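Local coordinates for probable secreted solute-binding lipoprotein (Streptomyces coelicolor, PDB 3I3V) that probably binds a solute outside the membrane and delivers it to a transporter, as lipid-anchored solute-binding proteins of its family do, at residues D8-H13 / E64-M69; F290-N295 / K305-M310. All coordinates share one frame; numbering follows the deposited sequence.

Contact 1: residues D8-H13 / E64-M69; sequences DTLVVH and EADVVM
The carboxylate of Asp66 meets the backbone N of Val11 through OD2, which turns its anti lone pair, the one away from OD1, to that N, 2.7 Å off and nearly straight at 168°; Lys299 forms a salt bridge with the same oxygen. The other flat group is the His13 imidazole: Ala65 CB comes obliquely to the ring and sits 3.5 Å from His13 CB, while NE2 at the far end of the ring is hydrogen-bonded to Asn47. A lysine in place of Asp66 would probably leave Val11 N without its acceptor and set a like charge against Lys299. Val11 O takes two donors, Asp66 N at 2.8 Å and Val67 N at 3.2 Å, tying the chain that enters strand 67-70 to strand 9-14. From there the pairing is that of neighbouring parallel strands in the open-sheet core of a periplasmic-binding-protein lobe: His13 N bonds to Val67 O, and Met69 N to His13 O. Val12 and Val67 lie side by side on one face, where Leu10 CD2 also reaches Val67 CG2 at 4.1 Å. With CG1 anti to its backbone N (chi1 176°), Val12 brings that methyl 3.9 Å from the selenium of Met69, a selenomethionine.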
loop_
_atom_site.group_PDB
_atom_site.type_symbol
_atom_site.label_atom_id
_atom_site.label_comp_id
_atom_site.label_asym_id
_atom_site.label_seq_id
_atom_site.Cartn_x
_atom_site.Cartn_y
_atom_site.Cartn_z
ATOM N N ASP C 8 27.132 19.301 31.658
ATOM C CA ASP C 8 27.608 19.986 30.453
ATOM C C ASP C 8 29.097 20.344 30.592
ATOM O O ASP C 8 29.619 21.183 29.859
ATOM C CB ASP C 8 26.801 21.269 30.170
ATOM C CG ASP C 8 25.408 21.234 30.768
ATOM O OD1 ASP C 8 24.665 20.261 30.518
ATOM O OD2 ASP C 8 25.064 22.194 31.488
ATOM N N THR C 9 29.770 19.717 31.550
ATOM C CA THR C 9 31.198 19.929 31.752
ATOM C C THR C 9 31.799 18.568 31.979
ATOM O O THR C 9 31.642 17.997 33.032
ATOM C CB THR C 9 31.506 20.764 32.983
ATOM O OG1 THR C 9 31.186 22.128 32.722
ATOM C CG2 THR C 9 32.980 20.668 33.323
ATOM N N LEU C 10 32.507 18.063 30.992
ATOM C CA LEU C 10 33.102 16.765 31.108
ATOM C C LEU C 10 34.547 16.974 31.515
ATOM O O LEU C 10 35.263 17.661 30.805
ATOM C CB LEU C 10 33.056 16.077 29.757
ATOM C CG LEU C 10 32.775 14.596 29.598
ATOM C CD1 LEU C 10 33.676 13.992 28.551
ATOM C CD2 LEU C 10 32.926 13.900 30.910
ATOM N N VAL C 11 34.982 16.417 32.649
ATOM C CA VAL C 11 36.380 16.572 33.077
ATOM C C VAL C 11 37.074 15.249 32.804
ATOM O O VAL C 11 36.638 14.199 33.278
ATOM C CB VAL C 11 36.502 16.890 34.581
ATOM C CG1 VAL C 11 37.966 17.104 34.946
ATOM C CG2 VAL C 11 35.679 18.119 34.929
ATOM N N VAL C 12 38.161 15.318 32.043
ATOM C CA VAL C 12 38.932 14.149 31.649
ATOM C C VAL C 12 40.350 14.169 32.224
ATOM O O VAL C 12 41.120 15.086 31.950
ATOM C CB VAL C 12 39.035 14.069 30.101
ATOM C CG1 VAL C 12 39.916 12.903 29.683
ATOM C CG2 VAL C 12 37.651 13.935 29.500
ATOM N N HIS C 13 40.679 13.144 33.012
ATOM C CA HIS C 13 42.006 12.994 33.609
ATOM C C HIS C 13 42.769 12.074 32.662
ATOM O O HIS C 13 42.491 10.879 32.601
ATOM C CB HIS C 13 41.895 12.360 35.000
ATOM C CG HIS C 13 43.058 12.660 35.889
ATOM N ND1 HIS C 13 43.137 12.219 37.183
ATOM C CD2 HIS C 13 44.178 13.387 35.657
ATOM C CE1 HIS C 13 44.262 12.664 37.727
ATOM N NE2 HIS C 13 44.904 13.372 36.823
ATOM N N GLU C 64 36.886 13.486 41.765
ATOM C CA GLU C 64 37.686 12.932 40.678
ATOM C C GLU C 64 37.079 13.223 39.307
ATOM O O GLU C 64 35.874 13.446 39.180
ATOM C CB GLU C 64 37.857 11.414 40.845
ATOM C CG GLU C 64 36.622 10.575 40.512
ATOM C CD GLU C 64 35.541 10.648 41.584
ATOM O OE1 GLU C 64 34.500 9.975 41.437
ATOM O OE2 GLU C 64 35.740 11.377 42.574
ATOM N N ALA C 65 37.931 13.216 38.284
ATOM C CA ALA C 65 37.500 13.459 36.915
ATOM C C ALA C 65 36.382 12.488 36.536
ATOM O O ALA C 65 36.213 11.452 37.177
ATOM C CB ALA C 65 38.686 13.297 35.965
ATOM N N ASP C 66 35.625 12.824 35.492
ATOM C CA ASP C 66 34.519 11.991 35.022
ATOM C C ASP C 66 34.993 10.811 34.173
ATOM O O ASP C 66 34.374 9.741 34.158
ATOM C CB ASP C 66 33.549 12.842 34.197
ATOM C CG ASP C 66 33.094 14.080 34.935
ATOM O OD1 ASP C 66 32.490 13.930 36.019
ATOM O OD2 ASP C 66 33.343 15.202 34.434
ATOM N N VAL C 67 36.090 11.025 33.453
ATOM C CA VAL C 67 36.660 10.005 32.578
ATOM C C VAL C 67 38.166 9.997 32.768
ATOM O O VAL C 67 38.801 11.054 32.881
ATOM C CB VAL C 67 36.363 10.311 31.089
ATOM C CG1 VAL C 67 37.074 9.308 30.203
ATOM C CG2 VAL C 67 34.866 10.278 30.826
ATOM N N VAL C 68 38.738 8.803 32.799
ATOM C CA VAL C 68 40.174 8.666 32.977
ATOM C C VAL C 68 40.802 7.993 31.768
ATOM O O VAL C 68 40.214 7.104 31.169
ATOM C CB VAL C 68 40.501 7.831 34.238
ATOM C CG1 VAL C 68 41.996 7.878 34.513
ATOM C CG2 VAL C 68 39.709 8.352 35.432
HETATM N N MSE C 69 41.996 8.425 31.394
HETATM C CA MSE C 69 42.672 7.813 30.265
HETATM C C MSE C 69 44.029 7.312 30.706
HETATM O O MSE C 69 44.999 8.065 30.722
HETATM C CB MSE C 69 42.815 8.811 29.120
HETATM C CG MSE C 69 41.479 9.292 28.553
HETATM SE SE MSE C 69 41.680 10.537 27.065
HETATM C CE MSE C 69 42.463 9.295 25.797
#

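Contact 2: residues F290-N295 / K305-M310; sequences FWISPN and KFLRFM
Helix 300-310 packs on one face of the four-stranded sheet of its lobe, and its last turns meet strand 289-292 through the side chains of Phe290 and Ile292. The contact is wholly apolar. Phe290 reaches across from the strand, CG anti to its carbonyl carbon (chi1 -68°), and its ring is met obliquely by three helix residues. Met310, a selenomethionine, crosses the phenyl group at about a right angle and brings CG to 3.6 Å from Phe290 CZ. Its selenium stands 5.5 Å from the centroid of that ring, 70° off the normal, an oblique Met-aromatic contact. At the neighbouring ring corner, Phe290 CE1 lies 4.2 Å from Phe306 CE2. Leu307 slides past Phe290 in the opposite direction and forks between the two strand residues: CD2 rests 4.1 Å from Phe290 CD2, and CD1 the same 4.1 Å from Ile292 CD1. Tyr121 adds an edge-to-face contact with the Phe290 ring, and Phe33 of helix 23-36 does likewise with Phe306. Phe290 also touches Val67 and Met69 of the adjoining strand 67-70. Such packing of a helix on a mostly parallel sheet is typical of the alpha/beta lobes of periplasmic-type binding proteins.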
loop_
_atom_site.group_PDB
_atom_site.type_symbol
_atom_site.label_atom_id
_atom_site.label_comp_id
_atom_site.label_asym_id
_atom_site.label_seq_id
_atom_site.Cartn_x
_atom_site.Cartn_y
_atom_site.Cartn_z
ATOM N N PHE C 290 39.818 4.105 28.155
ATOM C CA PHE C 290 38.873 5.048 28.766
ATOM C C PHE C 290 38.177 4.450 29.999
ATOM O O PHE C 290 37.480 3.440 29.894
ATOM C CB PHE C 290 37.789 5.459 27.746
ATOM C CG PHE C 290 38.302 6.300 26.596
ATOM C CD1 PHE C 290 38.548 7.661 26.758
ATOM C CD2 PHE C 290 38.522 5.727 25.339
ATOM C CE1 PHE C 290 39.001 8.447 25.683
ATOM C CE2 PHE C 290 38.974 6.507 24.270
ATOM C CZ PHE C 290 39.211 7.870 24.446
ATOM N N TRP C 291 38.349 5.080 31.160
ATOM C CA TRP C 291 37.713 4.590 32.378
ATOM C C TRP C 291 36.633 5.576 32.810
ATOM O O TRP C 291 36.768 6.782 32.589
ATOM C CB TRP C 291 38.734 4.439 33.513
ATOM C CG TRP C 291 39.914 3.574 33.190
ATOM C CD1 TRP C 291 40.847 3.787 32.214
ATOM C CD2 TRP C 291 40.328 2.389 33.888
ATOM N NE1 TRP C 291 41.817 2.815 32.265
ATOM C CE2 TRP C 291 41.526 1.946 33.283
ATOM C CE3 TRP C 291 39.804 1.662 34.968
ATOM C CZ2 TRP C 291 42.211 0.808 33.722
ATOM C CZ3 TRP C 291 40.484 0.534 35.404
ATOM C CH2 TRP C 291 41.675 0.119 34.784
ATOM N N ILE C 292 35.562 5.072 33.420
ATOM C CA ILE C 292 34.500 5.961 33.881
ATOM C C ILE C 292 34.414 5.946 35.403
ATOM O O ILE C 292 34.323 4.891 36.017
ATOM C CB ILE C 292 33.129 5.570 33.299
ATOM C CG1 ILE C 292 33.177 5.652 31.771
ATOM C CG2 ILE C 292 32.044 6.505 33.849
ATOM C CD1 ILE C 292 31.830 5.461 31.108
ATOM N N SER C 293 34.441 7.126 36.008
ATOM C CA SER C 293 34.378 7.224 37.459
ATOM C C SER C 293 32.945 7.349 37.941
ATOM O O SER C 293 32.031 7.561 37.144
ATOM C CB SER C 293 35.146 8.444 37.934
ATOM O OG SER C 293 34.470 9.616 37.513
ATOM N N PRO C 294 32.723 7.189 39.255
ATOM C CA PRO C 294 31.346 7.323 39.747
ATOM C C PRO C 294 30.824 8.726 39.435
ATOM O O PRO C 294 29.648 8.901 39.134
ATOM C CB PRO C 294 31.490 7.048 41.239
ATOM C CG PRO C 294 32.543 5.950 41.244
ATOM C CD PRO C 294 33.570 6.496 40.244
ATOM N N ASN C 295 31.704 9.723 39.496
ATOM C CA ASN C 295 31.316 11.096 39.179
ATOM C C ASN C 295 30.891 11.144 37.714
ATOM O O ASN C 295 29.929 11.824 37.351
ATOM C CB ASN C 295 32.495 12.048 39.374
ATOM C CG ASN C 295 32.565 12.627 40.766
ATOM O OD1 ASN C 295 33.478 13.390 41.073
ATOM N ND2 ASN C 295 31.606 12.274 41.617
ATOM N N LYS C 305 28.432 11.050 24.764
ATOM C CA LYS C 305 28.875 11.794 23.596
ATOM C C LYS C 305 30.372 11.606 23.331
ATOM O O LYS C 305 30.776 11.268 22.226
ATOM C CB LYS C 305 28.582 13.288 23.779
ATOM C CG LYS C 305 27.135 13.646 24.125
ATOM C CD LYS C 305 26.929 15.153 23.941
ATOM C CE LYS C 305 25.554 15.648 24.384
ATOM N NZ LYS C 305 25.514 15.968 25.832
ATOM N N PHE C 306 31.177 11.825 24.363
ATOM C CA PHE C 306 32.633 11.726 24.277
ATOM C C PHE C 306 33.108 10.356 23.784
ATOM O O PHE C 306 33.934 10.265 22.875
ATOM C CB PHE C 306 33.216 12.034 25.658
ATOM C CG PHE C 306 34.685 12.326 25.665
ATOM C CD1 PHE C 306 35.212 13.375 24.921
ATOM C CD2 PHE C 306 35.534 11.599 26.488
ATOM C CE1 PHE C 306 36.558 13.701 25.000
ATOM C CE2 PHE C 306 36.882 11.916 26.576
ATOM C CZ PHE C 306 37.396 12.973 25.829
ATOM N N LEU C 307 32.578 9.291 24.371
ATOM C CA LEU C 307 32.976 7.951 23.975
ATOM C C LEU C 307 32.489 7.535 22.594
ATOM O O LEU C 307 33.198 6.816 21.883
ATOM C CB LEU C 307 32.531 6.938 25.030
ATOM C CG LEU C 307 33.690 6.593 25.969
ATOM C CD1 LEU C 307 33.187 6.308 27.369
ATOM C CD2 LEU C 307 34.444 5.406 25.388
ATOM N N ARG C 308 31.293 7.971 22.201
ATOM C CA ARG C 308 30.794 7.614 20.875
ATOM C C ARG C 308 31.683 8.306 19.845
ATOM O O ARG C 308 31.961 7.751 18.781
ATOM C CB ARG C 308 29.345 8.064 20.671
ATOM C CG ARG C 308 28.368 7.589 21.720
ATOM C CD ARG C 308 26.952 7.687 21.188
ATOM N NE ARG C 308 26.651 6.522 20.372
ATOM C CZ ARG C 308 25.851 5.540 20.763
ATOM N NH1 ARG C 308 25.270 5.608 21.947
ATOM N NH2 ARG C 308 25.658 4.483 19.987
ATOM N N PHE C 309 32.123 9.517 20.183
ATOM C CA PHE C 309 32.995 10.322 19.324
ATOM C C PHE C 309 34.344 9.613 19.142
ATOM O O PHE C 309 34.701 9.213 18.034
ATOM C CB PHE C 309 33.196 11.707 19.954
ATOM C CG PHE C 309 34.147 12.597 19.201
ATOM C CD1 PHE C 309 33.767 13.208 18.014
ATOM C CD2 PHE C 309 35.431 12.830 19.685
ATOM C CE1 PHE C 309 34.652 14.032 17.327
ATOM C CE2 PHE C 309 36.326 13.654 18.999
ATOM C CZ PHE C 309 35.936 14.254 17.824
HETATM N N MSE C 310 35.080 9.447 20.238
HETATM C CA MSE C 310 36.384 8.786 20.216
HETATM C C MSE C 310 36.359 7.426 19.505
HETATM O O MSE C 310 37.346 7.027 18.890
HETATM C CB MSE C 310 36.893 8.613 21.649
HETATM C CG MSE C 310 37.195 9.917 22.358
HETATM SE SE MSE C 310 38.658 10.857 21.526
HETATM C CE MSE C 310 38.361 12.553 22.327
#

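In the fold
Contacts 1 and 2 belong to one lobe, their centres about 8 Å apart. The sheet runs 41-46, 9-14, 67-70, 289-292, and contact 1 joins the two middle strands. Strand 289-292, part of contact 2, borders 67-70 antiparallel: Val68 O lies 2.8 Å from Trp291 N, a probable hydrogen bond. Ala65 O and Ser293 OG, 2.6 Å apart, probably form another where the chain leaves this strand for helix 294-298. On the face bearing Leu10, the layers touch directly, Leu10 CD1 being 3.5 Å from Phe306 CG. Sheet and helix thus share one apolar core, completed by residues 290-310, which come more than 200 positions after contact 1.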